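Side-chain contacts in conserved protein (Mycobacterium tuberculosis, PDB 1RFE), which is of unknown function but probably binds the deazaflavin coenzyme F420 and may act as an oxidoreductase: residues L74-G77 with L83-V86; M41-A44 with E49-L52. All blocks are in the same frame, centred on the assembly; numbering follows the deposited sequence.

Contact 1: L74-G77 with L83-V86; sequences LEDG and LRGV
The carboxylate of Asp76 meets the guanidinium of Arg84 at its edge, the two planes only 8° apart and so nearly continuous. Arg84 NE gives the main bond, 2.9 Å to Asp76 OD1, received on the syn lone pair of that oxygen. A second, weak bond runs from Arg84 NH2 to Asp76 OD2 at 3.3 Å. Both side chains leave the same face of the sheet, where their residues form an antiparallel hydrogen-bonded pair. In Arg84 the first torsion (chi1 44°) sets CG between the backbone N and the carbonyl carbon; from there the chain runs extended to NE, with CG itself lying close to Asp76 OD1. Beneath the salt bridge, Asp76 N bonds to Arg84 O at 2.8 Å, and Arg84 N returns a bond to Asp76 O.

Two residues along, on that same face, Leu74 and Val86 form the next hydrogen-bonded pair. Their side chains lie side by side, Leu74 CB touching Val86 CG1 at 4.0 Å. Between these pairs, Gly85 brings its CA to 4.1 Å from that of Glu75, and Glu75 CA directs a C-H...O contact to Arg84 O. Phe18 of helix 12-21 touches Leu74, Asp76 and Arg84, tying the hairpin of strands 69-76 and 84-95 to that helix. With two neighbouring nitrogens of Arg84 turned to one carboxylate, the ion pair probably restrains the guanidinium against rotation; the negative charge probably also eases the closeness of Arg84 NH1 to Arg147 NH2.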
loop_
_atom_site.group_PDB
_atom_site.type_symbol
_atom_site.label_atom_id
_atom_site.label_comp_id
_atom_site.label_asym_id
_atom_site.label_seq_id
_atom_site.Cartn_x
_atom_site.Cartn_y
_atom_site.Cartn_z
ATOM N N LEU A 74 3.740 -4.536 1.768
ATOM C CA LEU A 74 2.921 -5.529 1.106
ATOM C C LEU A 74 3.637 -6.865 1.145
ATOM O O LEU A 74 4.818 -6.936 0.859
ATOM C CB LEU A 74 2.711 -5.143 -0.364
ATOM C CG LEU A 74 1.848 -3.925 -0.675
ATOM C CD1 LEU A 74 2.019 -3.457 -2.098
ATOM C CD2 LEU A 74 0.374 -4.264 -0.364
ATOM N N GLU A 75 2.900 -7.932 1.408
ATOM C CA GLU A 75 3.484 -9.234 1.525
ATOM C C GLU A 75 2.467 -10.304 1.210
ATOM O O GLU A 75 1.271 -10.164 1.548
ATOM C CB GLU A 75 4.072 -9.390 2.960
ATOM C CG GLU A 75 3.715 -10.604 3.801
ATOM C CD GLU A 75 2.275 -10.701 4.259
ATOM O OE1 GLU A 75 1.707 -9.701 4.751
ATOM O OE2 GLU A 75 1.720 -11.814 4.137
ATOM N N ASP A 76 2.919 -11.377 0.561
ATOM C CA ASP A 76 2.107 -12.566 0.545
ATOM C C ASP A 76 2.938 -13.844 0.489
ATOM O O ASP A 76 4.148 -13.801 0.676
ATOM C CB ASP A 76 1.063 -12.469 -0.565
ATOM C CG ASP A 76 1.621 -12.718 -1.938
ATOM O OD1 ASP A 76 2.853 -12.808 -2.131
ATOM O OD2 ASP A 76 0.872 -12.796 -2.929
ATOM N N GLY A 77 2.286 -14.975 0.298
ATOM C CA GLY A 77 2.994 -16.251 0.295
ATOM C C GLY A 77 2.817 -16.972 1.624
ATOM O O GLY A 77 2.970 -16.372 2.678
ATOM N N LEU A 83 7.449 -16.845 -0.077
ATOM C CA LEU A 83 7.323 -15.517 0.535
ATOM C C LEU A 83 7.733 -14.490 -0.493
ATOM O O LEU A 83 8.751 -14.642 -1.149
ATOM C CB LEU A 83 8.185 -15.294 1.798
ATOM C CG LEU A 83 8.145 -16.353 2.874
ATOM C CD1 LEU A 83 9.246 -16.130 3.944
ATOM C CD2 LEU A 83 6.735 -16.486 3.500
ATOM N N ARG A 84 6.892 -13.479 -0.663
ATOM C CA ARG A 84 7.237 -12.347 -1.470
ATOM C C ARG A 84 6.610 -11.060 -0.934
ATOM O O ARG A 84 5.584 -11.076 -0.214
ATOM C CB ARG A 84 6.897 -12.548 -2.912
ATOM C CG ARG A 84 5.591 -13.140 -3.261
ATOM C CD ARG A 84 5.153 -12.699 -4.699
ATOM N NE ARG A 84 3.731 -12.857 -4.908
ATOM C CZ ARG A 84 3.136 -13.024 -6.073
ATOM N NH1 ARG A 84 3.832 -13.103 -7.218
ATOM N NH2 ARG A 84 1.809 -13.132 -6.088
ATOM N N GLY A 85 7.269 -9.958 -1.257
ATOM C CA GLY A 85 6.856 -8.704 -0.728
ATOM C C GLY A 85 7.683 -7.518 -1.163
ATOM O O GLY A 85 8.697 -7.643 -1.841
ATOM N N VAL A 86 7.208 -6.353 -0.737
ATOM C CA VAL A 86 7.869 -5.116 -1.019
ATOM C C VAL A 86 7.577 -4.152 0.147
ATOM O O VAL A 86 6.456 -4.062 0.645
ATOM C CB VAL A 86 7.482 -4.544 -2.381
ATOM C CG1 VAL A 86 5.985 -4.226 -2.440
ATOM C CG2 VAL A 86 8.273 -3.361 -2.690
#

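Contact 2: M41-A44 with E49-L52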
loop_
_atom_site.group_PDB
_atom_site.type_symbol
_atom_site.label_atom_id
_atom_site.label_comp_id
_atom_site.label_asym_id
_atom_site.label_seq_id
_atom_site.Cartn_x
_atom_site.Cartn_y
_atom_site.Cartn_z
HETATM N N MSE A 41 -4.562 -1.357 5.352
HETATM C CA MSE A 41 -5.196 -0.413 4.437
HETATM C C MSE A 41 -5.449 -1.103 3.064
HETATM O O MSE A 41 -4.565 -1.727 2.537
HETATM C CB MSE A 41 -4.258 0.808 4.189
HETATM C CG MSE A 41 -4.021 1.769 5.411
HETATM SE SE MSE A 41 -5.697 2.448 6.009
HETATM C CE MSE A 41 -5.894 3.815 4.702
ATOM N N TRP A 42 -6.649 -0.928 2.508
ATOM C CA TRP A 42 -6.855 -1.000 1.067
ATOM C C TRP A 42 -6.335 0.266 0.441
ATOM O O TRP A 42 -6.115 1.260 1.119
ATOM C CB TRP A 42 -8.304 -1.144 0.706
ATOM C CG TRP A 42 -8.870 -2.489 1.022
ATOM C CD1 TRP A 42 -8.209 -3.580 1.500
ATOM C CD2 TRP A 42 -10.225 -2.886 0.856
ATOM N NE1 TRP A 42 -9.081 -4.636 1.653
ATOM C CE2 TRP A 42 -10.326 -4.235 1.252
ATOM C CE3 TRP A 42 -11.374 -2.242 0.382
ATOM C CZ2 TRP A 42 -11.539 -4.947 1.216
ATOM C CZ3 TRP A 42 -12.598 -2.960 0.339
ATOM C CH2 TRP A 42 -12.660 -4.279 0.759
ATOM N N TYR A 43 -6.113 0.229 -0.858
ATOM C CA TYR A 43 -5.472 1.367 -1.491
ATOM C C TYR A 43 -5.816 1.555 -2.925
ATOM O O TYR A 43 -6.354 0.634 -3.620
ATOM C CB TYR A 43 -3.946 1.317 -1.277
ATOM C CG TYR A 43 -3.268 0.114 -1.834
ATOM C CD1 TYR A 43 -2.718 0.126 -3.124
ATOM C CD2 TYR A 43 -3.165 -1.049 -1.079
ATOM C CE1 TYR A 43 -2.070 -1.027 -3.637
ATOM C CE2 TYR A 43 -2.499 -2.191 -1.596
ATOM C CZ TYR A 43 -1.963 -2.167 -2.860
ATOM O OH TYR A 43 -1.332 -3.306 -3.342
ATOM N N ALA A 44 -5.508 2.770 -3.364
ATOM C CA ALA A 44 -5.541 3.144 -4.760
ATOM C C ALA A 44 -4.158 3.099 -5.379
ATOM O O ALA A 44 -3.130 3.195 -4.674
ATOM C CB ALA A 44 -6.168 4.531 -4.950
ATOM N N GLU A 49 1.772 4.954 -8.416
ATOM C CA GLU A 49 2.001 5.293 -7.006
ATOM C C GLU A 49 0.822 4.886 -6.157
ATOM O O GLU A 49 -0.317 4.995 -6.604
ATOM C CB GLU A 49 2.187 6.808 -6.818
ATOM C CG GLU A 49 3.466 7.400 -7.424
ATOM C CD GLU A 49 3.618 8.874 -7.046
ATOM O OE1 GLU A 49 2.689 9.670 -7.370
ATOM O OE2 GLU A 49 4.658 9.209 -6.423
ATOM N N ILE A 50 1.112 4.448 -4.938
ATOM C CA ILE A 50 0.116 4.102 -3.954
ATOM C C ILE A 50 -0.441 5.368 -3.303
ATOM O O ILE A 50 0.324 6.251 -2.906
ATOM C CB ILE A 50 0.704 3.144 -2.827
ATOM C CG1 ILE A 50 1.054 1.793 -3.445
ATOM C CG2 ILE A 50 -0.299 2.979 -1.636
ATOM C CD1 ILE A 50 1.956 0.912 -2.625
ATOM N N TRP A 51 -1.780 5.420 -3.261
ATOM C CA TRP A 51 -2.546 6.434 -2.558
ATOM C C TRP A 51 -3.530 5.794 -1.616
ATOM O O TRP A 51 -4.132 4.764 -1.935
ATOM C CB TRP A 51 -3.385 7.278 -3.513
ATOM C CG TRP A 51 -2.661 8.219 -4.445
ATOM C CD1 TRP A 51 -1.825 7.875 -5.413
ATOM C CD2 TRP A 51 -2.738 9.651 -4.463
ATOM N NE1 TRP A 51 -1.344 8.981 -6.050
ATOM C CE2 TRP A 51 -1.944 10.088 -5.530
ATOM C CE3 TRP A 51 -3.447 10.607 -3.712
ATOM C CZ2 TRP A 51 -1.805 11.447 -5.869
ATOM C CZ3 TRP A 51 -3.330 11.952 -4.055
ATOM C CH2 TRP A 51 -2.506 12.364 -5.112
ATOM N N LEU A 52 -3.754 6.488 -0.505
ATOM C CA LEU A 52 -4.688 6.100 0.494
ATOM C C LEU A 52 -5.759 7.164 0.611
ATOM O O LEU A 52 -5.583 8.292 0.134
ATOM C CB LEU A 52 -3.993 5.879 1.847
ATOM C CG LEU A 52 -2.745 4.985 1.784
ATOM C CD1 LEU A 52 -2.032 4.974 3.105
ATOM C CD2 LEU A 52 -3.005 3.534 1.314
#
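Tyr43 and Leu52 meet in a tight apolar contact, Leu52 CD2 lying 3.5 Å from Tyr43 CB. The same methyl group reaches Trp42 O on the backbone. Ile50 supplies a second branch against the tyrosine: its CG2 approaches CB and the CD1 side of the ring obliquely, 4.0 Å from CD1. With chi1 at 60°, Tyr43 folds its ring back over its own backbone, beside Ile50. Met41, present as selenomethionine, bends at both chi2 and chi3, bringing its terminal CE to 4.0 Å from Leu52 CB. On the other side of the sheet, Ala44 CB and Trp51 CB meet at 4.2 Å, while the indole continues away from the alanine.

Hydrogen bonding joins the backbones through one antiparallel hydrogen-bonded pair, Ala44 with Trp51. Ala44 N donates to Trp51 O at 2.8 Å, and Trp51 N answers with a bond to Ala44 O at 3.0 Å. Ala44 O also receives a C-H...O contact from Ile50 CA.

Polar and cationic partners beyond the segments fix the tyrosine further: its OH is hydrogen-bonded to Val19 O, Arg111 makes a cation-pi contact with the ring, and Arg111 NE bonds to Tyr43 O. Glu49 forms a salt bridge with Arg135 on strand 131-138.

Strands 36-46 and 49-55 form a beta hairpin, with Leu52 and Ile50 also packed on Phe72 and Ile136, of the antiparallel split barrel characteristic of the pyridoxamine 5'-phosphate oxidase-like, FMN-binding clan.

Contacts 1 and 2 lie in successive beta hairpins of one antiparallel sheet, their centres 16 Å apart: the 41-44/49-52 pairing closes before 74-77/83-86 opens. They touch directly where Leu74 CD2 packs 3.6 Å from Tyr43 OH. Helix 12-21 also links them, since Val19 touches Leu74 and its backbone O is the partner of Tyr43. Contact 2 lies nearer the centre of the chain, about 5 Å from it against about 12 Å for contact 1, and is largely apolar apart from its backbone bonds, whereas contact 1 adds a salt bridge. No cofactor defines a pocket here, so neither contact can be assigned to the probable F420 site.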